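Local coordinates for possible metal-dependent hydrolase (Veillonella parvula, PDB 3RPC), which probably hydrolyses a substrate not yet identified, using two bound zinc ions held in a metallo-beta-lactamase-type fold, at residues 26-31 with 80-85; 37-42 with 228-233; 90-95 with 109-114; 125-130 with 149-154; 181-186 with 215-220. All blocks are in the same frame, centred on the assembly; numbering follows the deposited sequence.

Contact 1: residues 26-31 with 80-85; sequences IDPFLA and DTAINS
Leu-30 and Pro-28 lay their aliphatic side chains against Ala-82, on the flank of helix 80-85, and all the contact across this interface is van der Waals in kind. Among the apolar pairs, CB of Pro-28 lies 4.0 Å from CB of Ala-82, while the CD1 branch of Leu-30 reaches CA of the same alanine at 3.9 Å. Leu-30 brings its CD1 there because CG stands anti to the carbonyl carbon (chi1 -54°) and the chain then runs on extended. The methyl of Thr-81, CG2, packs on CB of Leu-30 at 3.7 Å.

Carbon-oxygen approaches form a second group. CB of Ala-82 comes to 3.3 Å from the carbonyl oxygen of Pro-28, and OG1 of Thr-81 sits 3.4 Å from CA of Ala-31. Hydrogen bonding links the segments through Asp-79, whose OD1 accepts from the backbone N of both Leu-30 and Ala-82. OG of Ser-85 donates to O of Thr-81 at 2.7 Å.

The same loop carries Asp-27, a second-shell residue whose OD2 is hydrogen-bonded to ND1 of the zinc ligand His-77. Following strand 22-26, it packs on the first turn of helix 80-85, with Met-58 and Leu-61 of helix 58-62 and Thr-14 of strand 14-19 also touching Leu-30.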
# COMPACT_ATOMS: atom_id res chain seq x y z
N ILE A 26 -12.52 -10.30 15.38
CA ILE A 26 -11.79 -10.09 14.13
C ILE A 26 -12.35 -10.96 13.01
O ILE A 26 -12.54 -12.17 13.18
CB ILE A 26 -10.30 -10.40 14.34
CG1 ILE A 26 -9.68 -9.34 15.26
CG2 ILE A 26 -9.56 -10.45 13.00
CD1 ILE A 26 -8.31 -9.72 15.80
N ASP A 27 -12.63 -10.31 11.87
CA ASP A 27 -12.98 -10.98 10.62
C ASP A 27 -13.95 -12.15 10.80
O ASP A 27 -13.64 -13.29 10.45
CB ASP A 27 -11.70 -11.44 9.90
CG ASP A 27 -10.91 -10.26 9.31
OD1 ASP A 27 -11.29 -9.11 9.56
OD2 ASP A 27 -9.90 -10.50 8.62
N PRO A 28 -15.16 -11.85 11.30
CA PRO A 28 -16.12 -12.92 11.62
C PRO A 28 -16.78 -13.54 10.38
O PRO A 28 -17.55 -12.87 9.67
CB PRO A 28 -17.17 -12.19 12.47
CG PRO A 28 -17.15 -10.80 11.91
CD PRO A 28 -15.69 -10.53 11.66
N PHE A 29 -16.46 -14.81 10.15
CA PHE A 29 -17.06 -15.64 9.12
C PHE A 29 -17.68 -16.77 9.92
O PHE A 29 -16.98 -17.66 10.39
CB PHE A 29 -15.93 -16.13 8.21
CG PHE A 29 -16.28 -17.30 7.31
CD1 PHE A 29 -17.51 -17.39 6.66
CD2 PHE A 29 -15.34 -18.30 7.07
CE1 PHE A 29 -17.80 -18.46 5.82
CE2 PHE A 29 -15.62 -19.36 6.23
CZ PHE A 29 -16.85 -19.45 5.60
N LEU A 30 -18.99 -16.69 10.13
CA LEU A 30 -19.63 -17.47 11.20
C LEU A 30 -20.57 -18.59 10.72
O LEU A 30 -21.23 -19.23 11.54
CB LEU A 30 -20.35 -16.54 12.19
CG LEU A 30 -19.48 -15.43 12.79
CD1 LEU A 30 -20.26 -14.59 13.81
CD2 LEU A 30 -18.21 -16.01 13.42
N ALA A 31 -20.62 -18.83 9.41
CA ALA A 31 -21.57 -19.79 8.85
C ALA A 31 -21.40 -21.20 9.41
O ALA A 31 -20.28 -21.63 9.71
CB ALA A 31 -21.45 -19.82 7.32
N ASP A 80 -22.93 -13.52 5.88
CA ASP A 80 -24.32 -13.28 6.25
C ASP A 80 -24.61 -13.67 7.69
O ASP A 80 -25.33 -12.96 8.39
CB ASP A 80 -25.27 -14.03 5.30
CG ASP A 80 -25.46 -13.31 3.98
OD1 ASP A 80 -25.11 -12.11 3.90
OD2 ASP A 80 -25.97 -13.94 3.03
N THR A 81 -24.03 -14.77 8.14
CA THR A 81 -24.26 -15.20 9.52
C THR A 81 -23.76 -14.13 10.49
O THR A 81 -24.45 -13.79 11.45
CB THR A 81 -23.59 -16.54 9.82
OG1 THR A 81 -24.09 -17.53 8.91
CG2 THR A 81 -23.87 -16.95 11.26
N ALA A 82 -22.58 -13.59 10.22
CA ALA A 82 -22.06 -12.51 11.04
C ALA A 82 -22.97 -11.29 10.98
O ALA A 82 -23.29 -10.70 12.01
CB ALA A 82 -20.65 -12.14 10.59
N ILE A 83 -23.37 -10.90 9.78
CA ILE A 83 -24.23 -9.73 9.60
C ILE A 83 -25.50 -9.85 10.45
O ILE A 83 -25.95 -8.88 11.06
CB ILE A 83 -24.60 -9.53 8.12
CG1 ILE A 83 -23.37 -9.05 7.34
CG2 ILE A 83 -25.75 -8.52 7.98
CD1 ILE A 83 -23.42 -9.41 5.87
N ASN A 84 -26.05 -11.06 10.50
CA ASN A 84 -27.34 -11.27 11.16
C ASN A 84 -27.24 -11.58 12.65
O ASN A 84 -28.26 -11.62 13.35
CB ASN A 84 -28.11 -12.39 10.46
CG ASN A 84 -28.54 -12.01 9.05
OD1 ASN A 84 -28.85 -10.85 8.77
ND2 ASN A 84 -28.57 -12.99 8.16
N SER A 85 -26.02 -11.79 13.14
CA SER A 85 -25.81 -12.22 14.52
C SER A 85 -25.20 -11.12 15.39
O SER A 85 -25.51 -11.02 16.57
CB SER A 85 -24.90 -13.45 14.57
OG SER A 85 -25.48 -14.56 13.88

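Contact 2: residues 37-42 with 228-233; sequences PGFEGT and DTVNHT
Asn-231 spends both ends of its amide on the loop 37-42. Its OD1 accepts from the backbone N of Phe-39 at 2.9 Å, the donor standing 42° above the carbonyl plane, and its ND2 donates to OG1 of Thr-42, also at 2.9 Å, with that oxygen nearly in the amide plane. OG1 of Thr-42 in turn donates to O of Phe-39 at 2.6 Å, across the type II turn of residues 39-42. A second acceptor for ND2, the carbonyl of Phe-43, helps fix the amide's rotation.

Around this polar core the packing is close. CA of Gly-38 lies 3.2 Å from OD1 of Asn-231. CD2 of Phe-39 stands over one face of the His-232 imidazole, 3.5 Å from CE1 and displaced toward the rim; the two planes meet at 54°. A chi1 of 62°, with CG between the backbone N and the carbonyl carbon, puts this imidazole between Phe-39 and Thr-42, its CD2 3.7 Å from CG2 of Thr-42. The CB atoms of His-232 and Thr-42 are 3.5 Å apart. At the edge of the phenyl ring, CE2 of Phe-39 meets CG1 of Val-230 at 4.2 Å.

Two loops are joined here near the zinc ions: one between strand 22-26 and helix 58-62, the other between strand 221-225 and helix 237-246.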
# COMPACT_ATOMS: atom_id res chain seq x y z
N PRO A 37 -20.56 -23.70 -1.26
CA PRO A 37 -19.70 -24.46 -2.17
C PRO A 37 -18.31 -23.86 -2.07
O PRO A 37 -18.19 -22.72 -1.65
CB PRO A 37 -20.26 -24.12 -3.56
CG PRO A 37 -21.58 -23.45 -3.32
CD PRO A 37 -21.48 -22.81 -1.98
N GLY A 38 -17.28 -24.60 -2.47
CA GLY A 38 -15.93 -24.05 -2.52
C GLY A 38 -15.86 -22.87 -3.47
O GLY A 38 -16.68 -22.78 -4.40
N PHE A 39 -14.90 -21.97 -3.26
CA PHE A 39 -14.75 -20.80 -4.13
C PHE A 39 -14.50 -21.24 -5.57
O PHE A 39 -13.65 -22.09 -5.83
CB PHE A 39 -13.60 -19.91 -3.66
CG PHE A 39 -13.87 -19.18 -2.37
CD1 PHE A 39 -14.83 -18.19 -2.31
CD2 PHE A 39 -13.15 -19.48 -1.23
CE1 PHE A 39 -15.08 -17.52 -1.12
CE2 PHE A 39 -13.38 -18.82 -0.04
CZ PHE A 39 -14.36 -17.84 0.02
N GLU A 40 -15.24 -20.66 -6.50
CA GLU A 40 -15.08 -21.02 -7.91
C GLU A 40 -13.66 -20.73 -8.40
O GLU A 40 -13.10 -19.68 -8.09
CB GLU A 40 -16.11 -20.29 -8.77
CG GLU A 40 -16.13 -20.73 -10.23
CD GLU A 40 -17.20 -20.01 -11.03
OE1 GLU A 40 -18.02 -19.29 -10.42
OE2 GLU A 40 -17.23 -20.17 -12.27
N GLY A 41 -13.11 -21.66 -9.17
CA GLY A 41 -11.83 -21.46 -9.84
C GLY A 41 -10.63 -21.56 -8.92
O GLY A 41 -9.53 -21.13 -9.28
N THR A 42 -10.83 -22.12 -7.73
CA THR A 42 -9.75 -22.20 -6.75
C THR A 42 -9.36 -23.64 -6.45
O THR A 42 -10.06 -24.59 -6.79
CB THR A 42 -10.12 -21.50 -5.42
OG1 THR A 42 -11.22 -22.18 -4.80
CG2 THR A 42 -10.47 -20.02 -5.65
N ASP A 228 -7.48 -24.84 7.60
CA ASP A 228 -8.37 -25.96 7.86
C ASP A 228 -9.85 -25.55 7.88
O ASP A 228 -10.65 -26.16 8.60
CB ASP A 228 -8.01 -26.65 9.19
CG ASP A 228 -6.58 -27.17 9.24
OD1 ASP A 228 -5.87 -27.15 8.22
OD2 ASP A 228 -6.16 -27.62 10.33
N THR A 229 -10.22 -24.55 7.09
CA THR A 229 -11.60 -24.06 7.08
C THR A 229 -12.15 -23.85 5.67
O THR A 229 -13.18 -24.45 5.32
CB THR A 229 -11.72 -22.74 7.87
OG1 THR A 229 -11.13 -22.89 9.17
CG2 THR A 229 -13.20 -22.35 8.03
N VAL A 230 -11.51 -23.00 4.88
CA VAL A 230 -11.97 -22.77 3.51
C VAL A 230 -11.36 -23.82 2.59
O VAL A 230 -10.43 -24.53 2.97
CB VAL A 230 -11.71 -21.33 3.00
CG1 VAL A 230 -12.50 -20.31 3.84
CG2 VAL A 230 -10.23 -20.98 2.98
N ASN A 231 -11.91 -23.94 1.38
CA ASN A 231 -11.52 -25.04 0.51
C ASN A 231 -10.14 -24.90 -0.09
O ASN A 231 -9.46 -25.91 -0.33
CB ASN A 231 -12.52 -25.22 -0.63
CG ASN A 231 -12.57 -24.02 -1.53
OD1 ASN A 231 -13.19 -23.01 -1.20
ND2 ASN A 231 -11.90 -24.10 -2.68
N HIS A 232 -9.72 -23.66 -0.37
CA HIS A 232 -8.54 -23.45 -1.22
C HIS A 232 -7.22 -23.20 -0.49
O HIS A 232 -6.20 -22.99 -1.13
CB HIS A 232 -8.79 -22.37 -2.28
CG HIS A 232 -9.10 -21.01 -1.72
ND1 HIS A 232 -9.62 -20.81 -0.46
CD2 HIS A 232 -8.98 -19.77 -2.27
CE1 HIS A 232 -9.79 -19.52 -0.25
NE2 HIS A 232 -9.42 -18.87 -1.34
N THR A 233 -7.24 -23.27 0.84
CA THR A 233 -6.02 -23.12 1.62
C THR A 233 -5.22 -24.43 1.56
O THR A 233 -5.56 -25.42 2.25
CB THR A 233 -6.31 -22.68 3.06
OG1 THR A 233 -7.49 -23.34 3.55
CG2 THR A 233 -6.58 -21.20 3.08

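Contact 3: residues 90-95 with 109-114; sequences LPIFVQ and IDVRII
Arg-112 and Phe-93 run alongside each other from the same face of the sheet, with CD of the arginine 3.9 Å from CE1 of the ring and the guanidinium and ring planes 68° apart. Pro-91 flanks the same arginine and places CB over a guanidinium face. The arginine chain, extended from CG to NE, presents its NE side to Asp-110, two residues earlier in its own segment: NE of Arg-112 donates to OD1 of Asp-110 at 3.0 Å and NH2 to OD2 at 2.9 Å, the latter on the syn lone pair, both acceptors near the guanidinium plane. This salt bridge holds the group flat against the proline.

The backbones pair in parallel as the two strands of a beta-alpha-beta unit whose crossover is helix 97-105, with strand 111-113 outermost in its sheet within the chain. Four bonds alternate along them, beginning with Ile-92 N to O of Asp-110 at 2.9 Å and ending with Ile-114 N to O of Val-94. Ahead of the first of these bonds, a water bridges O of Leu-90 and N of Asp-110.

On the other face, under the helix, the side chains of Val-94 and Val-111 are set nearly perpendicular, their CG1 methyls 3.7 Å apart. CG2 of Val-94 meets CG1 of Ile-113 at 3.9 Å.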
# COMPACT_ATOMS: atom_id res chain seq x y z
N LEU A 90 -22.63 -2.29 17.73
CA LEU A 90 -21.20 -2.43 18.03
C LEU A 90 -20.36 -1.66 17.02
O LEU A 90 -20.65 -1.68 15.83
CB LEU A 90 -20.77 -3.89 18.00
CG LEU A 90 -21.20 -4.75 19.19
CD1 LEU A 90 -20.82 -6.20 18.95
CD2 LEU A 90 -20.57 -4.21 20.47
N PRO A 91 -19.32 -0.97 17.50
CA PRO A 91 -18.40 -0.31 16.56
C PRO A 91 -17.75 -1.34 15.64
O PRO A 91 -17.26 -2.37 16.11
CB PRO A 91 -17.34 0.31 17.48
CG PRO A 91 -18.04 0.45 18.80
CD PRO A 91 -18.94 -0.74 18.90
N ILE A 92 -17.75 -1.06 14.34
CA ILE A 92 -17.12 -1.91 13.33
C ILE A 92 -16.01 -1.11 12.67
O ILE A 92 -16.28 -0.06 12.09
CB ILE A 92 -18.12 -2.33 12.23
CG1 ILE A 92 -19.48 -2.71 12.83
CG2 ILE A 92 -17.53 -3.44 11.37
CD1 ILE A 92 -19.45 -3.90 13.79
N PHE A 93 -14.78 -1.61 12.74
CA PHE A 93 -13.64 -0.93 12.14
C PHE A 93 -13.38 -1.54 10.77
O PHE A 93 -13.33 -2.76 10.65
CB PHE A 93 -12.41 -1.09 13.04
CG PHE A 93 -12.52 -0.30 14.32
CD1 PHE A 93 -12.11 1.02 14.36
CD2 PHE A 93 -13.01 -0.89 15.47
CE1 PHE A 93 -12.22 1.76 15.53
CE2 PHE A 93 -13.12 -0.16 16.65
CZ PHE A 93 -12.72 1.16 16.68
N VAL A 94 -13.24 -0.69 9.76
CA VAL A 94 -13.10 -1.15 8.39
C VAL A 94 -11.97 -0.41 7.68
O VAL A 94 -11.41 0.55 8.22
CB VAL A 94 -14.42 -0.96 7.60
CG1 VAL A 94 -15.56 -1.72 8.28
CG2 VAL A 94 -14.76 0.53 7.46
N GLN A 95 -11.60 -0.87 6.49
CA GLN A 95 -10.40 -0.36 5.80
C GLN A 95 -10.61 0.85 4.89
O GLN A 95 -9.66 1.57 4.60
CB GLN A 95 -9.74 -1.48 4.98
CG GLN A 95 -10.53 -1.85 3.74
CD GLN A 95 -9.88 -2.95 2.91
OE1 GLN A 95 -8.65 -3.08 2.87
NE2 GLN A 95 -10.70 -3.72 2.23
N ILE A 109 -24.69 0.74 12.55
CA ILE A 109 -24.86 2.19 12.69
C ILE A 109 -23.61 2.92 13.15
O ILE A 109 -23.58 4.15 13.15
CB ILE A 109 -25.98 2.52 13.70
CG1 ILE A 109 -25.58 2.03 15.09
CG2 ILE A 109 -27.30 1.88 13.26
CD1 ILE A 109 -26.54 2.50 16.19
N ASP A 110 -22.58 2.17 13.52
CA ASP A 110 -21.33 2.77 13.99
C ASP A 110 -20.15 2.10 13.30
O ASP A 110 -19.46 1.27 13.88
CB ASP A 110 -21.23 2.64 15.51
CG ASP A 110 -20.04 3.38 16.08
OD1 ASP A 110 -19.33 4.07 15.31
OD2 ASP A 110 -19.83 3.29 17.31
N VAL A 111 -19.93 2.47 12.05
CA VAL A 111 -18.85 1.91 11.24
C VAL A 111 -17.76 2.97 11.07
O VAL A 111 -18.04 4.11 10.68
CB VAL A 111 -19.37 1.44 9.87
CG1 VAL A 111 -18.24 0.78 9.07
CG2 VAL A 111 -20.54 0.48 10.06
N ARG A 112 -16.51 2.60 11.35
CA ARG A 112 -15.41 3.55 11.44
C ARG A 112 -14.28 3.13 10.52
O ARG A 112 -13.73 2.04 10.67
CB ARG A 112 -14.89 3.63 12.88
CG ARG A 112 -15.99 3.86 13.94
CD ARG A 112 -15.42 4.01 15.36
NE ARG A 112 -16.50 4.07 16.34
CZ ARG A 112 -16.32 4.23 17.65
NH1 ARG A 112 -15.12 4.38 18.17
NH2 ARG A 112 -17.38 4.25 18.45
N ILE A 113 -13.93 4.00 9.59
CA ILE A 113 -12.84 3.75 8.65
C ILE A 113 -11.50 4.08 9.29
O ILE A 113 -11.30 5.20 9.78
CB ILE A 113 -12.97 4.62 7.39
CG1 ILE A 113 -14.30 4.34 6.70
CG2 ILE A 113 -11.81 4.34 6.44
CD1 ILE A 113 -14.69 5.40 5.66
N ILE A 114 -10.59 3.12 9.29
CA ILE A 114 -9.23 3.41 9.73
C ILE A 114 -8.46 3.98 8.54
O ILE A 114 -7.92 3.25 7.73
CB ILE A 114 -8.48 2.17 10.26
CG1 ILE A 114 -9.35 1.40 11.27
CG2 ILE A 114 -7.17 2.58 10.91
CD1 ILE A 114 -8.64 0.18 11.86
O HOH W 1 -22.35 -0.60 14.07

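Contact 4: residues 125-130 with 149-154; sequences LRKTGG and DAMGVI
Arg-126 and Ile-154 form an antiparallel hydrogen-bonded pair: the N of Arg-126 donates to O of Ile-154 and the N of Ile-154 to O of Arg-126, each at 2.8 Å. Past the non-hydrogen-bonded pair of Lys-127 and Val-153, Thr-128 N to O of Gly-152 (2.9 Å) and Gly-152 N to O of Thr-128 (3.1 Å) make a second hydrogen-bonded pair, but here the donors stand well above the carbonyl planes, by 57° and 47°. Beyond the strand pairing a water takes over, accepting from N of Ala-150 and lying 2.9 Å from O of Gly-130.

The charged ends are satisfied outside the pair. Arg-126 NE forms a salt bridge with Glu-156, Lys-127 NZ donates to O of Gln-95, and Asp-149 OD1 meets Arg-181 and Lys-177 of the second subunit. The aliphatic part of Lys-127 crosses Met-151, a selenomethionine, CG lying 3.8 Å from SE.

OG1 of Thr-128 lies close over Gly-152, 2.9 Å from its CA. CG2 of Thr-128 meets CG1 of Ile-154 at 3.7 Å.

Strands 123-128 and 152-156 thus pair in one of the two mixed sheets of the metallo-beta-lactamase fold, leading toward the zinc site, where the side chain of Ala-150 is about 5 Å from a zinc ion and against the ligand His-72.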
# COMPACT_ATOMS: atom_id res chain seq x y z
N LEU A 125 -5.39 1.69 16.90
CA LEU A 125 -5.47 0.77 15.78
C LEU A 125 -4.87 1.46 14.57
O LEU A 125 -5.35 2.52 14.17
CB LEU A 125 -6.92 0.38 15.47
CG LEU A 125 -7.69 -0.46 16.49
CD1 LEU A 125 -8.22 0.40 17.63
CD2 LEU A 125 -8.87 -1.19 15.83
N ARG A 126 -3.84 0.86 13.99
CA ARG A 126 -3.18 1.47 12.84
C ARG A 126 -3.34 0.57 11.63
O ARG A 126 -3.05 -0.62 11.69
CB ARG A 126 -1.69 1.65 13.11
CG ARG A 126 -1.32 2.34 14.40
CD ARG A 126 0.19 2.60 14.43
NE ARG A 126 0.62 3.25 15.66
CZ ARG A 126 0.54 4.55 15.89
NH1 ARG A 126 0.05 5.36 14.96
NH2 ARG A 126 0.96 5.06 17.04
N LYS A 127 -3.78 1.15 10.52
CA LYS A 127 -3.94 0.37 9.31
C LYS A 127 -2.60 0.06 8.67
O LYS A 127 -1.74 0.95 8.54
CB LYS A 127 -4.84 1.09 8.30
CG LYS A 127 -4.98 0.33 6.99
CD LYS A 127 -6.13 0.84 6.14
CE LYS A 127 -5.84 2.20 5.55
NZ LYS A 127 -7.03 2.75 4.85
N THR A 128 -2.41 -1.19 8.28
CA THR A 128 -1.21 -1.57 7.54
C THR A 128 -1.59 -1.98 6.12
O THR A 128 -2.74 -2.38 5.86
CB THR A 128 -0.45 -2.72 8.23
OG1 THR A 128 -1.27 -3.90 8.27
CG2 THR A 128 -0.07 -2.33 9.66
N GLY A 129 -0.64 -1.88 5.20
CA GLY A 129 -0.89 -2.24 3.82
C GLY A 129 -0.78 -3.72 3.52
O GLY A 129 -0.33 -4.51 4.36
N GLY A 130 -1.19 -4.10 2.32
CA GLY A 130 -1.09 -5.48 1.90
C GLY A 130 -1.46 -5.65 0.44
O GLY A 130 -2.15 -4.81 -0.16
N ASP A 149 -8.61 -5.07 -2.10
CA ASP A 149 -7.80 -4.53 -1.01
C ASP A 149 -8.09 -5.28 0.28
O ASP A 149 -9.22 -5.72 0.50
CB ASP A 149 -8.10 -3.04 -0.77
CG ASP A 149 -7.56 -2.14 -1.86
OD1 ASP A 149 -6.70 -2.57 -2.66
OD2 ASP A 149 -7.99 -0.97 -1.89
N ALA A 150 -7.07 -5.42 1.12
CA ALA A 150 -7.27 -6.04 2.43
C ALA A 150 -6.20 -5.56 3.39
O ALA A 150 -5.01 -5.76 3.16
CB ALA A 150 -7.28 -7.58 2.31
N MSE A 151 -6.61 -4.89 4.47
CA MSE A 151 -5.65 -4.30 5.38
C MSE A 151 -5.16 -5.29 6.43
O MSE A 151 -5.77 -6.35 6.65
CB MSE A 151 -6.26 -3.09 6.11
CG MSE A 151 -7.31 -3.45 7.14
SE MSE A 151 -7.88 -1.88 8.14
CE MSE A 151 -9.41 -2.70 9.07
N GLY A 152 -4.04 -4.94 7.05
CA GLY A 152 -3.70 -5.49 8.35
C GLY A 152 -3.93 -4.40 9.39
O GLY A 152 -4.28 -3.26 9.04
N VAL A 153 -3.78 -4.75 10.66
CA VAL A 153 -3.98 -3.79 11.74
C VAL A 153 -2.90 -3.99 12.80
O VAL A 153 -2.62 -5.11 13.21
CB VAL A 153 -5.37 -3.95 12.40
CG1 VAL A 153 -5.58 -2.88 13.46
CG2 VAL A 153 -6.46 -3.90 11.34
N ILE A 154 -2.29 -2.88 13.22
CA ILE A 154 -1.41 -2.85 14.38
C ILE A 154 -2.23 -2.36 15.58
O ILE A 154 -2.89 -1.33 15.49
CB ILE A 154 -0.21 -1.91 14.12
CG1 ILE A 154 0.83 -2.61 13.23
CG2 ILE A 154 0.42 -1.46 15.43
CD1 ILE A 154 1.67 -3.65 13.96
O HOH W 2 -4.70 -3.71 0.49

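Contact 5: residues 181-186 with 215-220; sequences RFDPNV and VRKPEA
Lys-217 reaches across to Asp-183, where its NZ donates to OD1 at 2.9 Å in a salt bridge. The torsions of both residues make this possible. The lysine chain leaves with CG anti to the carbonyl carbon, bends at chi2 (-65°) and is extended from there, which carries the ammonium over to the aspartate. Asp-183 swings its carboxylate out opposite the backbone N (chi1 -170°), from the first residue past helix 173-182, which has positive phi. The lysine nitrogen meets OD1 on the anti side and 31° out of the carboxylate plane, and the two side chains run obliquely past each other. NZ also has a weak hydrogen bond to the carbonyl of Leu-179, within the same helix. Along the way CE of Lys-217 passes CD of Pro-184 at 4.4 Å.

The second point of contact is mostly backbone. CA of Ala-220 directs its hydrogen to O of Asn-185, 3.4 Å away, and the Ala-220 methyl CB sits 3.8 Å from O of Pro-184. CB of Asn-185 leads away from residues 215-220; OD1 accepts from N of Thr-162, while ND2 donates to a water at 2.9 Å that binds Glu-219 O weakly.

The ends of helices 173-182 and 207-216 are thereby tied together just before strands 186-190 and 221-225, parallel neighbours in one sheet, with Ile-187 touching both Lys-217 and Ala-220.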
# COMPACT_ATOMS: atom_id res chain seq x y z
N ARG A 181 8.56 -0.34 11.67
CA ARG A 181 8.02 0.88 12.28
C ARG A 181 7.41 0.64 13.65
O ARG A 181 7.55 1.47 14.54
CB ARG A 181 6.99 1.53 11.35
CG ARG A 181 7.62 2.09 10.10
CD ARG A 181 6.60 2.41 9.03
NE ARG A 181 7.29 2.81 7.81
CZ ARG A 181 6.67 3.24 6.71
NH1 ARG A 181 5.35 3.31 6.67
NH2 ARG A 181 7.39 3.58 5.64
N PHE A 182 6.74 -0.50 13.82
CA PHE A 182 5.95 -0.72 15.03
C PHE A 182 6.45 -1.86 15.91
O PHE A 182 5.95 -2.06 17.02
CB PHE A 182 4.47 -0.91 14.66
CG PHE A 182 3.94 0.20 13.80
CD1 PHE A 182 3.87 1.49 14.30
CD2 PHE A 182 3.53 -0.04 12.50
CE1 PHE A 182 3.40 2.52 13.51
CE2 PHE A 182 3.06 0.99 11.71
CZ PHE A 182 2.99 2.27 12.21
N ASP A 183 7.44 -2.60 15.42
CA ASP A 183 8.09 -3.67 16.18
C ASP A 183 7.10 -4.48 17.00
O ASP A 183 7.18 -4.51 18.23
CB ASP A 183 9.17 -3.11 17.10
CG ASP A 183 10.03 -4.20 17.72
OD1 ASP A 183 10.27 -5.23 17.05
OD2 ASP A 183 10.48 -4.02 18.87
N PRO A 184 6.16 -5.15 16.32
CA PRO A 184 5.15 -5.94 17.05
C PRO A 184 5.74 -7.08 17.87
O PRO A 184 6.70 -7.74 17.45
CB PRO A 184 4.25 -6.48 15.93
CG PRO A 184 5.10 -6.44 14.69
CD PRO A 184 6.00 -5.24 14.86
N ASN A 185 5.14 -7.30 19.04
CA ASN A 185 5.53 -8.37 19.94
C ASN A 185 4.74 -9.65 19.70
O ASN A 185 5.16 -10.73 20.10
CB ASN A 185 5.34 -7.91 21.39
CG ASN A 185 5.96 -6.55 21.65
OD1 ASN A 185 5.25 -5.57 21.85
ND2 ASN A 185 7.29 -6.48 21.61
N VAL A 186 3.58 -9.50 19.06
CA VAL A 186 2.71 -10.63 18.70
C VAL A 186 2.32 -10.45 17.25
O VAL A 186 1.91 -9.35 16.85
CB VAL A 186 1.44 -10.66 19.57
CG1 VAL A 186 0.51 -11.82 19.15
CG2 VAL A 186 1.81 -10.79 21.04
N VAL A 215 12.89 -15.07 11.38
CA VAL A 215 14.18 -14.41 11.16
C VAL A 215 14.05 -12.91 11.40
O VAL A 215 14.90 -12.30 12.06
CB VAL A 215 14.70 -14.66 9.74
CG1 VAL A 215 15.95 -13.82 9.47
CG2 VAL A 215 15.00 -16.14 9.54
N ARG A 216 12.99 -12.31 10.88
CA ARG A 216 12.84 -10.86 11.01
C ARG A 216 12.58 -10.42 12.44
O ARG A 216 13.12 -9.40 12.89
CB ARG A 216 11.75 -10.32 10.08
CG ARG A 216 11.81 -8.81 9.87
CD ARG A 216 12.95 -8.41 8.93
NE ARG A 216 12.67 -8.79 7.55
CZ ARG A 216 13.20 -9.83 6.93
NH1 ARG A 216 12.86 -10.10 5.68
NH2 ARG A 216 14.09 -10.61 7.55
N LYS A 217 11.78 -11.19 13.16
CA LYS A 217 11.36 -10.84 14.52
C LYS A 217 11.56 -12.02 15.46
O LYS A 217 10.59 -12.68 15.84
CB LYS A 217 9.89 -10.40 14.51
CG LYS A 217 9.65 -9.10 13.75
CD LYS A 217 10.35 -7.93 14.45
CE LYS A 217 10.05 -6.61 13.77
NZ LYS A 217 10.92 -5.52 14.29
N PRO A 218 12.82 -12.29 15.83
CA PRO A 218 13.15 -13.48 16.63
C PRO A 218 12.51 -13.50 18.02
O PRO A 218 12.44 -14.57 18.63
CB PRO A 218 14.67 -13.40 16.77
CG PRO A 218 15.12 -12.49 15.69
CD PRO A 218 14.02 -11.51 15.47
N GLU A 219 12.07 -12.36 18.52
CA GLU A 219 11.49 -12.33 19.86
C GLU A 219 9.96 -12.26 19.87
O GLU A 219 9.35 -12.30 20.93
CB GLU A 219 12.06 -11.16 20.67
CG GLU A 219 13.54 -11.31 20.96
CD GLU A 219 14.28 -9.99 20.95
OE1 GLU A 219 15.26 -9.87 20.18
OE2 GLU A 219 13.89 -9.08 21.71
N ALA A 220 9.36 -12.17 18.68
CA ALA A 220 7.91 -12.06 18.59
C ALA A 220 7.24 -13.41 18.80
O ALA A 220 7.81 -14.46 18.48
CB ALA A 220 7.50 -11.46 17.25
O HOH W 3 8.73 -8.99 21.19

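The two zinc ions, bound by His-72, His-74, His-132 and Asp-168 and by Asp-76, His-77, Asp-168 and His-226, give the contacts a common reference. In contact 4 the side chain of Ala-150 is about 5 Å from a bound zinc ion. In contact 2 the side chain of His-232 is about 6 Å from a bound zinc ion. In contact 3 the side chain of Gln-95 is about 9 Å from a bound zinc ion. Contacts 1 and 2 meet where Phe-29 CE2 packs on Val-230 CG1 at 4.0 Å. Contacts 3 and 4 join through Gln-95, whose NE2 lies 3.0 Å from O of Asp-149. Contact 5 touches contact 4 through Phe-182; both also reach the second subunit.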